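Local coordinates for protein molybdopterin synthase catalytic subunit (Homo sapiens, PDB 5MPO) that catalyses, as the large subunit of molybdopterin synthase, the transfer of two sulfur atoms from a thiocarboxylated carrier protein to precursor Z, making the dithiolene of molybdopterin, at residues E16-V21 with D84-W89; D32-L37 with S109-V114; G51-N56 with I63-E68. One frame throughout, in Å; residues are numbered along the deposited sequence.

From the N terminus, residues 16-21 lead into edge strand 20-25 and meet the end of helix 73-88 in interaction 1, which closes a long loop. Helix 31-38 follows and packs on strand 108-116 in interaction 2, closing a second long loop; because 84-89 lies between its two segments, interactions 1 and 2 cross along the chain. They also touch in space, through Lys19 NZ and Leu37 O, 2.8 Å apart. Interaction 3, 51-56 with 63-68, is a short closure lying within both larger loops. It joins the segment just after strand 45-52 to strand 60-69 of the second sheet and meets interaction 2 where Gly51 pairs with Ser109 and Ile110.

Interaction 1 (E16-V21 with D84-W89); sequences EKSKDV and DIRQKW
Arg86, in the last turn of helix 73-88, reaches across to Asp20 at the start of edge strand 20-25 and forms a surface salt bridge between a helix and the mixed sheet of the MoaE fold. The tight part is small. Both NE and NH2 of Arg86 converge on one carboxylate oxygen in a side-on grip: Arg86 NE lies 2.9 Å from Asp20 OD1, and Arg86 NH2 lies 2.7 Å from the same OD1. OD1 is within a few degrees of the guanidinium plane, whereas the carboxylate is turned 44° against that plane, and both nitrogens approach OD1 from one face of the acid. NE comes in on the syn side; NH2 stands well above the carboxylate plane. The side chain gets there because Arg86 CG is anti to the carbonyl carbon (chi1 -66°) and the chain then runs extended to NE, while the Asp20 side chain extends from the strand to meet it.

The contact is looser toward Ser18, whose CB and OG each lie 3.7 Å from Arg86 NH1. Ser18 is exposed to solvent, none of the touching residues is buried, and only 153 Å² of surface is lost between the segments. NH1 is anchored instead by the backbone oxygen of Lys92, and Ile94 of strand 91-99 touches both Asp20 and Arg86. On the guanidinium edge, Lys19 O also sits in plane, 2.8 Å from Arg86 NH2, but the angle is too poor for a hydrogen bond.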
loop_
_atom_site.group_PDB
_atom_site.type_symbol
_atom_site.label_atom_id
_atom_site.label_comp_id
_atom_site.label_asym_id
_atom_site.label_seq_id
_atom_site.Cartn_x
_atom_site.Cartn_y
_atom_site.Cartn_z
ATOM N N GLU C 16 -16.699 -17.213 -4.595
ATOM C CA GLU C 16 -16.390 -16.443 -3.340
ATOM C C GLU C 16 -17.040 -15.058 -3.394
ATOM O O GLU C 16 -16.770 -14.294 -4.317
ATOM C CB GLU C 16 -14.883 -16.278 -3.222
ATOM C CG GLU C 16 -14.343 -15.629 -1.965
ATOM C CD GLU C 16 -12.854 -15.330 -2.077
ATOM O OE1 GLU C 16 -12.306 -15.367 -3.191
ATOM O OE2 GLU C 16 -12.207 -15.042 -1.053
ATOM N N LYS C 17 -17.906 -14.734 -2.432
ATOM C CA LYS C 17 -18.581 -13.432 -2.425
ATOM C C LYS C 17 -17.505 -12.354 -2.167
ATOM O O LYS C 17 -16.592 -12.544 -1.353
ATOM C CB LYS C 17 -19.712 -13.353 -1.366
ATOM N N SER C 18 -17.615 -11.249 -2.899
ATOM C CA SER C 18 -16.877 -10.024 -2.591
ATOM C C SER C 18 -17.326 -9.435 -1.281
ATOM O O SER C 18 -18.530 -9.365 -1.034
ATOM C CB SER C 18 -17.116 -8.999 -3.673
ATOM O OG SER C 18 -16.328 -9.345 -4.766
ATOM N N LYS C 19 -16.373 -8.937 -0.501
ATOM C CA LYS C 19 -16.644 -8.406 0.845
ATOM C C LYS C 19 -16.143 -6.983 0.973
ATOM O O LYS C 19 -15.056 -6.653 0.446
ATOM C CB LYS C 19 -15.960 -9.206 1.933
ATOM C CG LYS C 19 -16.197 -10.694 1.864
ATOM C CD LYS C 19 -15.485 -11.450 2.988
ATOM C CE LYS C 19 -14.008 -11.688 2.661
ATOM N NZ LYS C 19 -13.179 -12.105 3.825
ATOM N N ASP C 20 -16.948 -6.156 1.655
ATOM C CA ASP C 20 -16.580 -4.842 2.121
ATOM C C ASP C 20 -16.634 -4.968 3.658
ATOM O O ASP C 20 -17.694 -5.031 4.198
ATOM C CB ASP C 20 -17.607 -3.808 1.663
ATOM C CG ASP C 20 -17.539 -3.480 0.168
ATOM O OD1 ASP C 20 -16.474 -3.548 -0.469
ATOM O OD2 ASP C 20 -18.556 -3.092 -0.407
ATOM N N VAL C 21 -15.506 -5.011 4.348
ATOM C CA VAL C 21 -15.456 -5.194 5.803
ATOM C C VAL C 21 -15.064 -3.852 6.416
ATOM O O VAL C 21 -13.960 -3.341 6.192
ATOM C CB VAL C 21 -14.387 -6.232 6.172
ATOM C CG1 VAL C 21 -14.333 -6.480 7.675
ATOM C CG2 VAL C 21 -14.625 -7.534 5.403
ATOM N N ASP C 84 -17.886 3.063 -4.835
ATOM C CA ASP C 84 -17.283 3.815 -5.900
ATOM C C ASP C 84 -15.997 3.150 -6.397
ATOM O O ASP C 84 -15.739 3.102 -7.586
ATOM C CB ASP C 84 -17.035 5.216 -5.401
ATOM C CG ASP C 84 -18.378 6.033 -5.275
ATOM O OD1 ASP C 84 -19.421 5.687 -5.908
ATOM O OD2 ASP C 84 -18.375 7.037 -4.570
ATOM N N ILE C 85 -15.208 2.636 -5.483
ATOM C CA ILE C 85 -14.046 1.883 -5.838
ATOM C C ILE C 85 -14.417 0.739 -6.766
ATOM O O ILE C 85 -13.787 0.575 -7.793
ATOM C CB ILE C 85 -13.312 1.333 -4.615
ATOM C CG1 ILE C 85 -12.499 2.456 -3.954
ATOM C CG2 ILE C 85 -12.394 0.195 -5.001
ATOM C CD1 ILE C 85 -11.892 2.062 -2.638
ATOM N N ARG C 86 -15.460 -0.002 -6.445
ATOM C CA ARG C 86 -15.862 -1.121 -7.313
ATOM C C ARG C 86 -16.485 -0.668 -8.660
ATOM O O ARG C 86 -16.631 -1.463 -9.562
ATOM C CB ARG C 86 -16.832 -2.033 -6.583
ATOM C CG ARG C 86 -16.227 -2.737 -5.410
ATOM C CD ARG C 86 -17.294 -3.472 -4.607
ATOM N NE ARG C 86 -16.738 -4.014 -3.350
ATOM C CZ ARG C 86 -15.921 -5.058 -3.244
ATOM N NH1 ARG C 86 -15.557 -5.750 -4.293
ATOM N NH2 ARG C 86 -15.483 -5.440 -2.051
ATOM N N GLN C 87 -16.826 0.604 -8.804
ATOM C CA GLN C 87 -17.325 1.096 -10.076
ATOM C C GLN C 87 -16.156 1.337 -11.048
ATOM O O GLN C 87 -16.298 1.224 -12.249
ATOM C CB GLN C 87 -18.300 2.256 -9.860
ATOM C CG GLN C 87 -18.134 3.449 -10.813
ATOM C CD GLN C 87 -19.073 4.652 -10.530
ATOM O OE1 GLN C 87 -19.811 4.709 -9.504
ATOM N NE2 GLN C 87 -19.051 5.618 -11.461
ATOM N N LYS C 88 -14.970 1.568 -10.544
ATOM C CA LYS C 88 -13.846 1.733 -11.441
ATOM C C LYS C 88 -12.846 0.557 -11.558
ATOM O O LYS C 88 -12.411 0.219 -12.655
ATOM C CB LYS C 88 -13.049 2.952 -11.017
ATOM C CG LYS C 88 -11.840 3.142 -11.889
ATOM C CD LYS C 88 -11.188 4.436 -11.648
ATOM C CE LYS C 88 -9.965 4.507 -12.508
ATOM N NZ LYS C 88 -9.263 5.738 -12.180
ATOM N N TRP C 89 -12.471 0.006 -10.413
ATOM C CA TRP C 89 -11.365 -0.894 -10.247
ATOM C C TRP C 89 -11.844 -2.349 -9.991
ATOM O O TRP C 89 -12.762 -2.546 -9.228
ATOM C CB TRP C 89 -10.542 -0.428 -9.050
ATOM C CG TRP C 89 -9.708 0.787 -9.322
ATOM C CD1 TRP C 89 -8.624 0.860 -10.167
ATOM C CD2 TRP C 89 -9.844 2.082 -8.748
ATOM N NE1 TRP C 89 -8.087 2.104 -10.147
ATOM C CE2 TRP C 89 -8.806 2.891 -9.296
ATOM C CE3 TRP C 89 -10.706 2.636 -7.798
ATOM C CZ2 TRP C 89 -8.612 4.240 -8.938
ATOM C CZ3 TRP C 89 -10.542 4.012 -7.443
ATOM C CH2 TRP C 89 -9.494 4.790 -8.025
#

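Interaction 2 (D32-L37 with S109-V114); sequences DEVSQL and SIIIAV
Val34, on the inner side of helix 31-38, directs its CB toward strand 108-116 and touches it with CG1; Ile111 and Ala113 project from the same strand face to meet it. The side chains of Val34 and Ile111 run obliquely across one another, and methyl groups do the touching. Val34 CG1 comes within 3.7 Å of Ile111 CG2, while Val34 CB and CG2 back up the contact, 3.9 and 4.0 Å from Ile111 CG2. Val34 CG1 bridges the two strand residues, resting also 4.0 Å from Ala113 CB. Its position follows from a chi1 of 172°, which sets CG1 opposite the helix backbone N. In Ile111, CG2 is the branch turned to the valine.

No hydrogen bond crosses the interface; the evidence is of apolar contact at van der Waals distance, with all three touching residues buried. Ile112, between the two, directs its CB away from the helix and packs on Ile130 of helix 119-136, as expected of alternating strand residues. Ala95 and Phe97 of the adjacent strand 91-99 extend the surface under Val34. Asp32 N is hydrogen-bonded to Asp32 OD1 of the second subunit, placing this layer beside the dimer interface. Helix 31-38 thus lies on one face of the mixed sheet and helix 119-136, against Ile110 and Ile112, on the other, as in the MoaE alpha/beta hammerhead fold.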
loop_
_atom_site.group_PDB
_atom_site.type_symbol
_atom_site.label_atom_id
_atom_site.label_comp_id
_atom_site.label_asym_id
_atom_site.label_seq_id
_atom_site.Cartn_x
_atom_site.Cartn_y
_atom_site.Cartn_z
ATOM N N ASP C 32 -2.090 -7.799 10.592
ATOM C CA ASP C 32 -2.220 -9.193 10.214
ATOM C C ASP C 32 -3.656 -9.637 10.142
ATOM O O ASP C 32 -4.054 -10.268 9.178
ATOM C CB ASP C 32 -1.454 -10.106 11.178
ATOM C CG ASP C 32 -1.060 -11.419 10.524
ATOM O OD1 ASP C 32 -0.010 -11.434 9.777
ATOM O OD2 ASP C 32 -1.845 -12.391 10.744
ATOM N N GLU C 33 -4.424 -9.304 11.170
ATOM C CA GLU C 33 -5.869 -9.516 11.181
ATOM C C GLU C 33 -6.465 -8.978 9.883
ATOM O O GLU C 33 -7.139 -9.733 9.165
ATOM C CB GLU C 33 -6.492 -8.807 12.383
ATOM C CG GLU C 33 -8.029 -8.810 12.493
ATOM C CD GLU C 33 -8.661 -7.606 13.259
ATOM O OE1 GLU C 33 -9.853 -7.789 13.576
ATOM O OE2 GLU C 33 -8.045 -6.489 13.517
ATOM N N VAL C 34 -6.189 -7.695 9.570
ATOM C CA VAL C 34 -6.916 -6.995 8.498
ATOM C C VAL C 34 -6.469 -7.512 7.138
ATOM O O VAL C 34 -7.279 -7.635 6.233
ATOM C CB VAL C 34 -6.690 -5.471 8.534
ATOM C CG1 VAL C 34 -7.282 -4.771 7.306
ATOM C CG2 VAL C 34 -7.263 -4.883 9.776
ATOM N N SER C 35 -5.179 -7.803 7.001
ATOM C CA SER C 35 -4.652 -8.315 5.767
ATOM C C SER C 35 -5.301 -9.674 5.502
ATOM O O SER C 35 -5.636 -9.946 4.364
ATOM C CB SER C 35 -3.109 -8.326 5.761
ATOM O OG SER C 35 -2.629 -9.117 6.801
ATOM N N GLN C 36 -5.577 -10.468 6.544
ATOM C CA GLN C 36 -6.259 -11.792 6.381
ATOM C C GLN C 36 -7.699 -11.678 5.937
ATOM O O GLN C 36 -8.230 -12.572 5.306
ATOM C CB GLN C 36 -6.202 -12.645 7.661
ATOM N N LEU C 37 -8.344 -10.567 6.241
ATOM C CA LEU C 37 -9.729 -10.407 5.895
ATOM C C LEU C 37 -9.863 -10.194 4.417
ATOM O O LEU C 37 -10.941 -10.428 3.875
ATOM C CB LEU C 37 -10.347 -9.257 6.663
ATOM C CG LEU C 37 -10.507 -9.506 8.174
ATOM C CD1 LEU C 37 -10.848 -8.207 8.882
ATOM C CD2 LEU C 37 -11.613 -10.526 8.473
ATOM N N SER C 109 -4.036 4.248 13.759
ATOM C CA SER C 109 -5.399 4.819 13.742
ATOM C C SER C 109 -6.323 4.282 12.598
ATOM O O SER C 109 -7.550 4.368 12.687
ATOM C CB SER C 109 -5.318 6.341 13.622
ATOM O OG SER C 109 -4.791 6.767 12.377
ATOM N N ILE C 110 -5.724 3.812 11.513
ATOM C CA ILE C 110 -6.458 3.376 10.333
ATOM C C ILE C 110 -5.662 2.274 9.645
ATOM O O ILE C 110 -4.435 2.309 9.626
ATOM C CB ILE C 110 -6.806 4.552 9.348
ATOM C CG1 ILE C 110 -7.522 4.021 8.132
ATOM C CG2 ILE C 110 -5.600 5.293 8.860
ATOM C CD1 ILE C 110 -8.474 4.975 7.471
ATOM N N ILE C 111 -6.368 1.295 9.100
ATOM C CA ILE C 111 -5.740 0.310 8.253
ATOM C C ILE C 111 -6.775 0.095 7.201
ATOM O O ILE C 111 -7.938 -0.228 7.492
ATOM C CB ILE C 111 -5.417 -1.009 8.985
ATOM C CG1 ILE C 111 -4.367 -0.823 10.069
ATOM C CG2 ILE C 111 -4.901 -2.094 8.061
ATOM C CD1 ILE C 111 -4.199 -2.091 10.906
ATOM N N ILE C 112 -6.328 0.282 5.966
ATOM C CA ILE C 112 -7.083 -0.003 4.753
ATOM C C ILE C 112 -6.322 -1.056 3.968
ATOM O O ILE C 112 -5.086 -0.977 3.813
ATOM C CB ILE C 112 -7.221 1.250 3.893
ATOM C CG1 ILE C 112 -8.015 2.326 4.639
ATOM C CG2 ILE C 112 -7.963 0.912 2.622
ATOM C CD1 ILE C 112 -7.877 3.734 4.096
ATOM N N ALA C 113 -7.057 -2.036 3.493
ATOM C CA ALA C 113 -6.519 -3.066 2.664
ATOM C C ALA C 113 -7.469 -3.348 1.478
ATOM O O ALA C 113 -8.679 -3.358 1.653
ATOM C CB ALA C 113 -6.320 -4.317 3.501
ATOM N N VAL C 114 -6.895 -3.618 0.302
ATOM C CA VAL C 114 -7.626 -4.026 -0.896
ATOM C C VAL C 114 -6.914 -5.155 -1.574
ATOM O O VAL C 114 -5.699 -5.065 -1.747
ATOM C CB VAL C 114 -7.740 -2.862 -1.932
ATOM C CG1 VAL C 114 -8.568 -3.311 -3.135
ATOM C CG2 VAL C 114 -8.393 -1.646 -1.289
#

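Interaction 3 (G51-N56 with I63-E68); sequences GTTRNN and ISLEYE
Where strand 45-52 leaves the mixed sheet, its continuation packs against strand 60-69 of the second, antiparallel sheet, and Thr53 and Leu65 carry the junction. Thr53 CA and Leu65 CA are 6.4 Å apart, and the two side chains lie alongside each other, running antiparallel. Leu65 CD1 sits against both branches of the threonine, 3.5 Å from Thr53 OG1 and 3.8 Å from Thr53 CG2. Thr53 CG2 also lies 3.8 Å from Leu65 CG. With chi1 at -61°, Thr53 CG2 is swung opposite its backbone N, while OG1 is left beside that N; the buried hydroxyl hydrogen-bonds to Val103 O of strand 101-104. No hydrogen bond links the two segments, so the direct contact is van der Waals packing, with Thr53 OG1 and CG2 against the leucine.

Farther along 51-56, Asn56 ND2 donates to Asn55 OD1 at 2.6 Å, lying almost in line with the C=O. Pro41 and Leu42 of the second subunit pack on Asn55 and Asn56 respectively. Leu65 also touches Lys141 and Glu143 of strand 139-145, both predicted to bind substrate, so this inter-sheet junction borders the probable precursor Z pocket of the synthase.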
loop_
_atom_site.group_PDB
_atom_site.type_symbol
_atom_site.label_atom_id
_atom_site.label_comp_id
_atom_site.label_asym_id
_atom_site.label_seq_id
_atom_site.Cartn_x
_atom_site.Cartn_y
_atom_site.Cartn_z
ATOM N N GLY C 51 -2.131 4.077 9.023
ATOM C CA GLY C 51 -1.980 5.436 9.526
ATOM C C GLY C 51 -1.622 5.285 10.994
ATOM O O GLY C 51 -2.297 4.581 11.735
ATOM N N THR C 52 -0.565 5.968 11.396
ATOM C CA THR C 52 0.034 5.855 12.719
ATOM C C THR C 52 0.205 7.231 13.324
ATOM O O THR C 52 0.429 8.199 12.616
ATOM C CB THR C 52 1.427 5.188 12.663
ATOM O OG1 THR C 52 2.200 5.741 11.587
ATOM C CG2 THR C 52 1.295 3.707 12.476
ATOM N N THR C 53 0.117 7.299 14.651
ATOM C CA THR C 53 0.311 8.544 15.369
ATOM C C THR C 53 1.814 8.930 15.359
ATOM O O THR C 53 2.664 8.164 15.814
ATOM C CB THR C 53 -0.185 8.441 16.826
ATOM O OG1 THR C 53 -1.589 8.150 16.860
ATOM C CG2 THR C 53 0.088 9.763 17.564
ATOM N N ARG C 54 2.112 10.108 14.809
ATOM C CA ARG C 54 3.441 10.715 14.917
ATOM C C ARG C 54 3.617 11.363 16.264
ATOM O O ARG C 54 2.676 11.984 16.745
ATOM C CB ARG C 54 3.629 11.844 13.904
ATOM C CG ARG C 54 3.932 11.352 12.525
ATOM C CD ARG C 54 3.305 12.253 11.497
ATOM N NE ARG C 54 3.855 13.592 11.618
ATOM C CZ ARG C 54 3.211 14.709 11.283
ATOM N NH1 ARG C 54 1.947 14.688 10.827
ATOM N NH2 ARG C 54 3.837 15.863 11.418
ATOM N N ASN C 55 4.849 11.315 16.787
ATOM C CA ASN C 55 5.242 11.994 18.031
ATOM C C ASN C 55 5.514 13.477 17.905
ATOM O O ASN C 55 6.126 14.018 18.802
ATOM C CB ASN C 55 6.464 11.338 18.695
ATOM C CG ASN C 55 7.809 11.603 17.934
ATOM O OD1 ASN C 55 7.967 12.511 17.069
ATOM N ND2 ASN C 55 8.768 10.775 18.251
ATOM N N ASN C 56 5.051 14.160 16.860
ATOM C CA ASN C 56 5.184 15.645 16.819
ATOM C C ASN C 56 4.266 16.308 15.810
ATOM O O ASN C 56 3.876 15.659 14.839
ATOM C CB ASN C 56 6.632 16.055 16.472
ATOM C CG ASN C 56 7.084 15.495 15.144
ATOM O OD1 ASN C 56 7.001 16.174 14.125
ATOM N ND2 ASN C 56 7.459 14.218 15.138
ATOM N N ILE C 63 2.030 13.143 22.262
ATOM C CA ILE C 63 1.953 11.823 22.980
ATOM C C ILE C 63 0.832 10.863 22.542
ATOM O O ILE C 63 0.902 9.652 22.785
ATOM C CB ILE C 63 1.844 12.011 24.511
ATOM C CG1 ILE C 63 0.586 12.816 24.878
ATOM C CG2 ILE C 63 3.119 12.662 25.028
ATOM C CD1 ILE C 63 0.538 13.224 26.327
ATOM N N SER C 64 -0.185 11.413 21.902
ATOM C CA SER C 64 -1.357 10.666 21.536
ATOM C C SER C 64 -2.180 11.571 20.637
ATOM O O SER C 64 -2.099 12.811 20.734
ATOM C CB SER C 64 -2.131 10.299 22.817
ATOM O OG SER C 64 -3.311 9.624 22.498
ATOM N N LEU C 65 -2.898 10.949 19.711
ATOM C CA LEU C 65 -4.042 11.565 19.015
ATOM C C LEU C 65 -5.340 10.998 19.636
ATOM O O LEU C 65 -5.378 9.862 20.163
ATOM C CB LEU C 65 -4.061 11.211 17.527
ATOM C CG LEU C 65 -2.990 11.872 16.659
ATOM C CD1 LEU C 65 -2.740 11.118 15.343
ATOM C CD2 LEU C 65 -3.391 13.303 16.398
ATOM N N GLU C 66 -6.392 11.796 19.564
ATOM C CA GLU C 66 -7.706 11.359 19.978
ATOM C C GLU C 66 -8.629 11.536 18.806
ATOM O O GLU C 66 -8.676 12.646 18.235
ATOM C CB GLU C 66 -8.259 12.192 21.132
ATOM C CG GLU C 66 -9.614 11.636 21.547
ATOM C CD GLU C 66 -10.226 12.326 22.718
ATOM O OE1 GLU C 66 -10.125 13.556 22.838
ATOM O OE2 GLU C 66 -10.825 11.611 23.520
ATOM N N TYR C 67 -9.373 10.468 18.477
ATOM C CA TYR C 67 -10.282 10.449 17.308
ATOM C C TYR C 67 -11.722 10.231 17.759
ATOM O O TYR C 67 -12.027 9.377 18.614
ATOM C CB TYR C 67 -9.931 9.291 16.387
ATOM C CG TYR C 67 -8.646 9.428 15.606
ATOM C CD1 TYR C 67 -7.424 8.940 16.114
ATOM C CD2 TYR C 67 -8.652 10.006 14.325
ATOM C CE1 TYR C 67 -6.252 9.061 15.374
ATOM C CE2 TYR C 67 -7.494 10.114 13.580
ATOM C CZ TYR C 67 -6.294 9.642 14.098
ATOM O OH TYR C 67 -5.161 9.760 13.324
ATOM N N GLU C 68 -12.607 10.996 17.154
ATOM C CA GLU C 68 -14.028 10.750 17.233
ATOM C C GLU C 68 -14.652 10.754 15.879
ATOM O O GLU C 68 -14.097 11.335 14.918
ATOM C CB GLU C 68 -14.686 11.805 18.119
ATOM C CG GLU C 68 -14.973 13.153 17.523
ATOM C CD GLU C 68 -15.470 14.156 18.574
ATOM O OE1 GLU C 68 -15.019 14.069 19.758
ATOM O OE2 GLU C 68 -16.297 15.032 18.198
#